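Local coordinates for protein-glutamine gamma-glutamyltransferase (Pseudomonas aeruginosa PAO1, PDB 6G49) that displays transglutaminase activity in vitro through its periplasmic domain and is critical for the viability of the bacterium, at residues Pro180-Asp192 with Gly227-Arg239. Numbering follows the deposited sequence. Where two conformers were deposited one is given.
With PO4 (phosphate ion), chain E.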
ATOM      1  N   PRO A 180       6.309  18.052  -4.543  1.00 23.00           N
ATOM      2  CA  PRO A 180       7.058  19.301  -4.341  1.00 25.71           C
ATOM      3  C   PRO A 180       7.557  19.787  -5.694  1.00 25.04           C
ATOM      4  O   PRO A 180       7.909  19.005  -6.549  1.00 24.51           O
ATOM      5  CB  PRO A 180       8.236  18.924  -3.411  1.00 24.43           C
ATOM      6  CG  PRO A 180       7.828  17.564  -2.840  1.00 24.64           C
ATOM      7  CD  PRO A 180       6.953  16.892  -3.871  1.00 23.04           C
ATOM      8  N   MET A 181       7.687  21.114  -5.838  1.00 24.66           N
ATOM      9  CA  MET A 181       8.219  21.655  -7.046  1.00 25.07           C
ATOM     10  C   MET A 181       9.726  21.366  -7.146  1.00 26.89           C
ATOM     11  O   MET A 181      10.202  21.125  -8.224  1.00 29.69           O
ATOM     12  CB  MET A 181       8.017  23.177  -7.079  1.00 28.48           C
ATOM     13  CG  MET A 181       8.545  23.771  -8.343  1.00 37.57           C
ATOM     14  SD  MET A 181       8.115  25.566  -8.238  1.00 47.49           S
ATOM     15  CE  MET A 181       9.200  26.108  -6.930  1.00 51.16           C
ATOM     16  N   HIS A 182      10.408  21.384  -6.010  1.00 26.98           N
ATOM     17  CA  HIS A 182      11.872  21.260  -5.976  1.00 32.86           C
ATOM     18  C   HIS A 182      12.250  19.850  -5.521  1.00 28.46           C
ATOM     19  O   HIS A 182      11.502  19.174  -4.842  1.00 29.08           O
ATOM     20  CB  HIS A 182      12.497  22.301  -5.046  1.00 36.12           C
ATOM     21  CG  HIS A 182      12.249  23.693  -5.497  1.00 47.63           C
ATOM     22  ND1 HIS A 182      12.610  24.128  -6.771  1.00 54.30           N
ATOM     23  CD2 HIS A 182      11.649  24.734  -4.877  1.00 58.05           C
ATOM     24  CE1 HIS A 182      12.246  25.386  -6.912  1.00 62.16           C
ATOM     25  NE2 HIS A 182      11.658  25.782  -5.762  1.00 58.39           N
ATOM     26  N   GLY A 183      13.462  19.452  -5.883  1.00 27.52           N
ATOM     27  CA  GLY A 183      13.948  18.166  -5.421  1.00 26.07           C
ATOM     28  C   GLY A 183      13.712  17.062  -6.433  1.00 24.82           C
ATOM     29  O   GLY A 183      12.857  17.133  -7.296  1.00 26.50           O
ATOM     30  N   ASN A 184      14.597  16.035  -6.400  1.00 24.34           N
ATOM     31  CA  ASN A 184      14.512  14.827  -7.238  1.00 23.70           C
ATOM     32  C   ASN A 184      14.385  15.110  -8.713  1.00 26.92           C
ATOM     33  O   ASN A 184      13.536  14.556  -9.419  1.00 25.75           O
ATOM     34  CB  ASN A 184      13.396  13.911  -6.715  1.00 25.63           C
ATOM     35  CG  ASN A 184      13.663  13.440  -5.315  1.00 23.75           C
ATOM     36  OD1 ASN A 184      14.704  12.775  -5.067  1.00 24.27           O
ATOM     37  ND2 ASN A 184      12.785  13.797  -4.377  1.00 23.91           N
ATOM     38  N   PRO A 185      15.281  15.957  -9.293  1.00 25.42           N
ATOM     39  CA  PRO A 185      15.211  16.265 -10.710  1.00 27.52           C
ATOM     40  C   PRO A 185      15.454  15.040 -11.612  1.00 23.90           C
ATOM     41  O   PRO A 185      14.889  14.940 -12.686  1.00 30.18           O
ATOM     42  CB  PRO A 185      16.355  17.297 -10.870  1.00 29.60           C
ATOM     43  CG  PRO A 185      17.337  16.962  -9.759  1.00 28.05           C
ATOM     44  CD  PRO A 185      16.417  16.599  -8.594  1.00 27.23           C
ATOM     45  N   ARG A 186      16.284  14.089 -11.165  1.00 26.45           N
ATOM     46  CA  ARG A 186      16.561  12.927 -12.006  1.00 25.18           C
ATOM     47  C   ARG A 186      15.281  12.079 -12.189  1.00 24.94           C
ATOM     48  O   ARG A 186      15.004  11.549 -13.241  1.00 25.02           O
ATOM     49  CB  ARG A 186      17.775  12.135 -11.506  1.00 28.61           C
ATOM     50  CG  ARG A 186      19.106  12.879 -11.677  1.00 34.29           C
ATOM     51  CD  ARG A 186      20.294  12.020 -11.212  1.00 35.07           C
ATOM     52  NE  ARG A 186      20.440  11.929  -9.760  1.00 35.08           N
ATOM     53  CZ  ARG A 186      21.161  11.019  -9.091  1.00 36.03           C
ATOM     54  NH1 ARG A 186      21.796  10.045  -9.742  1.00 35.15           N
ATOM     55  NH2 ARG A 186      21.236  11.106  -7.776  1.00 38.32           N
ATOM     56  N   ALA A 187      14.534  11.892 -11.098  1.00 24.68           N
ATOM     57  CA  ALA A 187      13.330  11.110 -11.161  1.00 23.67           C
ATOM     58  C   ALA A 187      12.267  11.795 -12.025  1.00 23.85           C
ATOM     59  O   ALA A 187      11.530  11.102 -12.764  1.00 23.86           O
ATOM     60  CB  ALA A 187      12.833  10.843  -9.753  1.00 24.21           C
ATOM     61  N   ARG A 188      12.207  13.140 -11.957  1.00 24.25           N
ATOM     62  CA  ARG A 188      11.312  13.897 -12.801  0.50 24.42           C
ATOM     63  C   ARG A 188      11.706  13.725 -14.269  1.00 25.87           C
ATOM     64  O   ARG A 188      10.850  13.546 -15.137  1.00 26.87           O
ATOM     65  CB  ARG A 188      11.293  15.371 -12.390  0.50 23.86           C
ATOM     66  CG  ARG A 188      10.462  15.680 -11.155  0.50 24.79           C
ATOM     67  CD  ARG A 188      10.680  17.128 -10.765  0.50 27.19           C
ATOM     68  NE  ARG A 188      10.840  17.281  -9.332  0.50 25.23           N
ATOM     69  CZ  ARG A 188       9.843  17.532  -8.486  0.50 27.65           C
ATOM     70  NH1 ARG A 188       8.654  17.916  -8.938  0.50 30.19           N
ATOM     71  NH2 ARG A 188      10.036  17.388  -7.187  0.50 19.36           N
ATOM     72  N   ALA A 189      13.019  13.726 -14.554  1.00 26.18           N
ATOM     73  CA  ALA A 189      13.486  13.489 -15.961  1.00 29.62           C
ATOM     74  C   ALA A 189      13.082  12.095 -16.467  1.00 27.62           C
ATOM     75  O   ALA A 189      12.636  11.911 -17.590  1.00 29.74           O
ATOM     76  CB  ALA A 189      14.998  13.682 -16.042  1.00 31.64           C
ATOM     77  N   LEU A 190      13.236  11.073 -15.608  1.00 29.38           N
ATOM     78  CA  LEU A 190      12.802   9.751 -15.950  1.00 24.74           C
ATOM     79  C   LEU A 190      11.302   9.737 -16.263  1.00 23.35           C
ATOM     80  O   LEU A 190      10.895   9.124 -17.221  1.00 26.53           O
ATOM     81  CB  LEU A 190      13.153   8.792 -14.812  1.00 25.06           C
ATOM     82  CG  LEU A 190      12.629   7.371 -14.964  1.00 26.38           C
ATOM     83  CD1 LEU A 190      13.256   6.628 -16.147  1.00 30.21           C
ATOM     84  CD2 LEU A 190      12.834   6.572 -13.686  1.00 26.29           C
ATOM     85  N   ALA A 191      10.484  10.379 -15.403  1.00 23.97           N
ATOM     86  CA  ALA A 191       9.055  10.410 -15.582  1.00 23.19           C
ATOM     87  C   ALA A 191       8.692  11.053 -16.941  1.00 23.98           C
ATOM     88  O   ALA A 191       7.839  10.586 -17.648  1.00 24.44           O
ATOM     89  CB  ALA A 191       8.423  11.188 -14.469  1.00 24.45           C
ATOM     90  N   ASP A 192       9.409  12.119 -17.262  1.00 26.48           N
ATOM     91  CA  ASP A 192       9.228  12.805 -18.578  1.00 33.08           C
ATOM     92  C   ASP A 192       9.500  11.874 -19.759  1.00 28.47           C
ATOM     93  O   ASP A 192       8.730  11.839 -20.680  1.00 32.35           O
ATOM     94  CB  ASP A 192      10.198  13.977 -18.715  1.00 34.98           C
ATOM     95  CG  ASP A 192       9.834  15.141 -17.825  1.00 47.46           C
ATOM     96  OD1 ASP A 192       8.682  15.142 -17.321  1.00 52.97           O
ATOM     97  OD2 ASP A 192      10.726  16.018 -17.599  1.00 57.58           O
ATOM     98  N   GLY A 227      20.417  11.210   0.655  1.00 43.26           N
ATOM     99  CA  GLY A 227      20.460  12.635   0.870  1.00 45.90           C
ATOM    100  C   GLY A 227      19.107  13.258   0.589  1.00 42.93           C
ATOM    101  O   GLY A 227      18.081  12.575   0.576  1.00 41.85           O
ATOM    102  N   ALA A 228      19.121  14.564   0.319  1.00 37.63           N
ATOM    103  CA  ALA A 228      17.898  15.349   0.210  1.00 38.14           C
ATOM    104  C   ALA A 228      17.062  14.914  -1.003  1.00 33.27           C
ATOM    105  O   ALA A 228      15.833  14.957  -0.950  1.00 36.40           O
ATOM    106  CB  ALA A 228      18.240  16.820   0.156  1.00 45.21           C
ATOM    107  N   ASP A 229      17.728  14.548  -2.096  1.00 30.97           N
ATOM    108  CA  ASP A 229      17.081  14.038  -3.279  1.00 27.52           C
ATOM    109  C   ASP A 229      16.928  12.517  -3.126  1.00 26.72           C
ATOM    110  O   ASP A 229      17.561  11.747  -3.854  1.00 26.93           O
ATOM    111  CB  ASP A 229      17.803  14.411  -4.556  1.00 29.80           C
ATOM    112  CG  ASP A 229      17.936  15.919  -4.676  1.00 40.56           C
ATOM    113  OD1 ASP A 229      16.908  16.590  -4.830  1.00 31.68           O
ATOM    114  OD2 ASP A 229      19.058  16.412  -4.528  1.00 42.90           O
ATOM    115  N   GLY A 230      16.082  12.118  -2.183  1.00 25.75           N
ATOM    116  CA  GLY A 230      16.009  10.723  -1.732  1.00 28.04           C
ATOM    117  C   GLY A 230      15.494   9.766  -2.792  1.00 25.13           C
ATOM    118  O   GLY A 230      15.861   8.573  -2.845  1.00 24.11           O
ATOM    119  N   VAL A 231      14.532  10.204  -3.601  1.00 23.57           N
ATOM    120  CA  VAL A 231      14.017   9.354  -4.640  1.00 21.06           C
ATOM    121  C   VAL A 231      15.118   9.132  -5.686  1.00 24.91           C
ATOM    122  O   VAL A 231      15.343   8.016  -6.152  1.00 22.06           O
ATOM    123  CB  VAL A 231      12.731   9.928  -5.266  1.00 22.61           C
ATOM    124  CG1 VAL A 231      12.241   9.130  -6.455  1.00 22.46           C
ATOM    125  CG2 VAL A 231      11.653  10.043  -4.204  1.00 24.08           C
ATOM    126  N   ASP A 232      15.777  10.206  -6.132  1.00 23.81           N
ATOM    127  CA  ASP A 232      16.897  10.067  -7.111  1.00 25.28           C
ATOM    128  C   ASP A 232      17.969   9.112  -6.549  1.00 24.61           C
ATOM    129  O   ASP A 232      18.452   8.264  -7.304  1.00 24.87           O
ATOM    130  CB  ASP A 232      17.543  11.436  -7.363  1.00 24.87           C
ATOM    131  CG  ASP A 232      16.748  12.381  -8.233  1.00 30.83           C
ATOM    132  OD1 ASP A 232      15.597  12.023  -8.573  1.00 26.97           O
ATOM    133  OD2 ASP A 232      17.297  13.527  -8.549  1.00 28.90           O
ATOM    134  N   ASP A 233      18.375   9.352  -5.312  1.00 27.38           N
ATOM    135  CA  ASP A 233      19.491   8.590  -4.680  1.00 27.97           C
ATOM    136  C   ASP A 233      19.153   7.089  -4.681  1.00 28.47           C
ATOM    137  O   ASP A 233      19.974   6.212  -5.030  1.00 28.72           O
ATOM    138  CB  ASP A 233      19.837   9.125  -3.295  1.00 28.10           C
ATOM    139  CG  ASP A 233      20.431  10.537  -3.315  1.00 29.44           C
ATOM    140  OD1 ASP A 233      20.772  11.017  -4.408  1.00 31.40           O
ATOM    141  OD2 ASP A 233      20.420  11.153  -2.249  1.00 31.37           O
ATOM    142  N   PHE A 234      17.916   6.762  -4.302  1.00 24.76           N
ATOM    143  CA  PHE A 234      17.455   5.388  -4.314  1.00 23.32           C
ATOM    144  C   PHE A 234      17.387   4.836  -5.728  1.00 25.66           C
ATOM    145  O   PHE A 234      17.893   3.752  -5.994  1.00 24.27           O
ATOM    146  CB  PHE A 234      16.118   5.250  -3.573  1.00 23.57           C
ATOM    147  CG  PHE A 234      15.445   3.935  -3.843  1.00 21.50           C
ATOM    148  CD1 PHE A 234      15.927   2.746  -3.272  1.00 21.07           C
ATOM    149  CD2 PHE A 234      14.295   3.862  -4.608  1.00 21.09           C
ATOM    150  CE1 PHE A 234      15.303   1.536  -3.538  1.00 21.94           C
ATOM    151  CE2 PHE A 234      13.661   2.656  -4.870  1.00 20.23           C
ATOM    152  CZ  PHE A 234      14.147   1.480  -4.303  1.00 19.96           C
ATOM    153  N   LEU A 235      16.737   5.514  -6.683  1.00 21.93           N
ATOM    154  CA  LEU A 235      16.525   4.905  -8.010  1.00 22.62           C
ATOM    155  C   LEU A 235      17.829   4.748  -8.828  1.00 24.78           C
ATOM    156  O   LEU A 235      17.859   3.910  -9.679  1.00 25.18           O
ATOM    157  CB  LEU A 235      15.568   5.769  -8.836  1.00 22.92           C
ATOM    158  CG  LEU A 235      14.116   5.692  -8.414  1.00 25.73           C
ATOM    159  CD1 LEU A 235      13.274   6.695  -9.211  1.00 25.95           C
ATOM    160  CD2 LEU A 235      13.595   4.269  -8.598  1.00 26.13           C
ATOM    161  N   PHE A 236      18.757   5.686  -8.650  1.00 26.94           N
ATOM    162  CA  PHE A 236      19.890   5.827  -9.627  1.00 28.54           C
ATOM    163  C   PHE A 236      21.254   5.595  -8.959  1.00 29.81           C
ATOM    164  O   PHE A 236      22.227   5.424  -9.680  1.00 32.42           O
ATOM    165  CB  PHE A 236      19.852   7.190 -10.316  1.00 26.71           C
ATOM    166  CG  PHE A 236      18.519   7.500 -10.931  1.00 26.67           C
ATOM    167  CD1 PHE A 236      18.031   6.736 -11.971  1.00 27.35           C
ATOM    168  CD2 PHE A 236      17.778   8.576 -10.479  1.00 26.98           C
ATOM    169  CE1 PHE A 236      16.796   7.017 -12.531  1.00 32.92           C
ATOM    170  CE2 PHE A 236      16.538   8.849 -11.034  1.00 28.52           C
ATOM    171  CZ  PHE A 236      16.043   8.058 -12.038  1.00 26.41           C
ATOM    172  N   ASP A 237      21.345   5.664  -7.633  1.00 26.74           N
ATOM    173  CA  ASP A 237      22.638   5.553  -6.898  1.00 29.36           C
ATOM    174  C   ASP A 237      22.676   4.271  -6.068  1.00 30.19           C
ATOM    175  O   ASP A 237      23.390   3.321  -6.418  1.00 33.50           O
ATOM    176  CB  ASP A 237      22.960   6.820  -6.106  1.00 29.99           C
ATOM    177  CG  ASP A 237      22.993   8.093  -6.942  1.00 31.99           C
ATOM    178  OD1 ASP A 237      23.044   7.983  -8.195  1.00 38.37           O
ATOM    179  OD2 ASP A 237      22.935   9.208  -6.324  1.00 38.00           O
ATOM    180  N   THR A 238      21.884   4.178  -4.995  1.00 25.32           N
ATOM    181  CA  THR A 238      21.976   3.068  -4.057  1.00 26.84           C
ATOM    182  C   THR A 238      21.264   1.831  -4.626  1.00 30.09           C
ATOM    183  O   THR A 238      21.673   0.693  -4.343  1.00 26.52           O
ATOM    184  CB  THR A 238      21.477   3.432  -2.657  1.00 29.39           C
ATOM    185  OG1 THR A 238      20.040   3.565  -2.711  1.00 26.94           O
ATOM    186  CG2 THR A 238      22.128   4.670  -2.091  1.00 31.17           C
ATOM    187  N   ARG A 239      20.104   2.018  -5.293  1.00 25.23           N
ATOM    188  CA  ARG A 239      19.218   0.922  -5.687  1.00 21.20           C
ATOM    189  C   ARG A 239      19.028  -0.082  -4.572  1.00 21.82           C
ATOM    190  O   ARG A 239      18.936  -1.292  -4.808  1.00 25.11           O
ATOM    191  CB  ARG A 239      19.679   0.265  -6.981  1.00 26.91           C
ATOM    192  CG  ARG A 239      19.658   1.189  -8.169  1.00 26.40           C
ATOM    193  CD  ARG A 239      19.914   0.428  -9.447  1.00 29.94           C
ATOM    194  NE  ARG A 239      19.686   1.162 -10.674  1.00 31.43           N
ATOM    195  CZ  ARG A 239      20.525   2.065 -11.166  1.00 38.38           C
ATOM    196  NH1 ARG A 239      21.601   2.385 -10.479  1.00 39.88           N
ATOM    197  NH2 ARG A 239      20.244   2.696 -12.297  1.00 34.98           N
TER
HETATM  198  P   PO4 E 504      21.626  14.295  -3.085  1.00 64.75           P
HETATM  199  O1  PO4 E 504      21.279  15.758  -3.218  1.00 70.89           O
HETATM  200  O2  PO4 E 504      21.747  13.726  -4.500  1.00 55.91           O
HETATM  201  O3  PO4 E 504      20.542  13.621  -2.262  1.00 43.29           O
HETATM  202  O4  PO4 E 504      22.905  14.042  -2.302  1.00 70.39           O
HETATM  203  O   HOH W   1      13.173  12.509  -1.591  1.00 28.76           O
HETATM  204  O   HOH W   2      19.726  14.031  -7.824  1.00 34.58           O
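Arg186 reaches from the first turn of helix 185-192 across helix 230-238, meeting three aspartates in succession. Its CB packs between Asp232 OD2 and Phe236 CE2, 3.5 Å from the latter. The chain then bends at chi3 (-76°), laying the guanidinium with one face over Asp232 O and Phe236 CD2; NE donates to a water, which in turn donates to Asp232 OD2. At the tip the guanidinium grips Asp237 end-on and in its own plane, Arg186 NH1 lying 2.9 Å from Asp237 OD1 and Arg186 NH2 2.9 Å from Asp237 OD2. NH2 also forms a looser salt bridge to Asp233 OD1, beside a bound phosphate.

The carboxylate of Asp232 receives two backbone amides of the facing helix's first turn: OD2 takes Arg186 N, OD1 takes Ala187 N at 2.7 Å. Its negative charge probably suits that helix N-terminus, where the dipole is positive. Asn184 OD1 accepts Asp232 N at 3.0 Å, while Asn184 N donates to Asp229 OD1. Small Ala187, its CB seated among Val231, Asp232, Leu235 and Phe236, is consistent with the segment axes approaching to 8.1 Å. This is knobs-into-holes packing of two helices crossing at 66°, reinforced by side-chain-to-amide hydrogen bonds in both directions and a salt-bridge network, on the helical side of a transglutaminase-like fold.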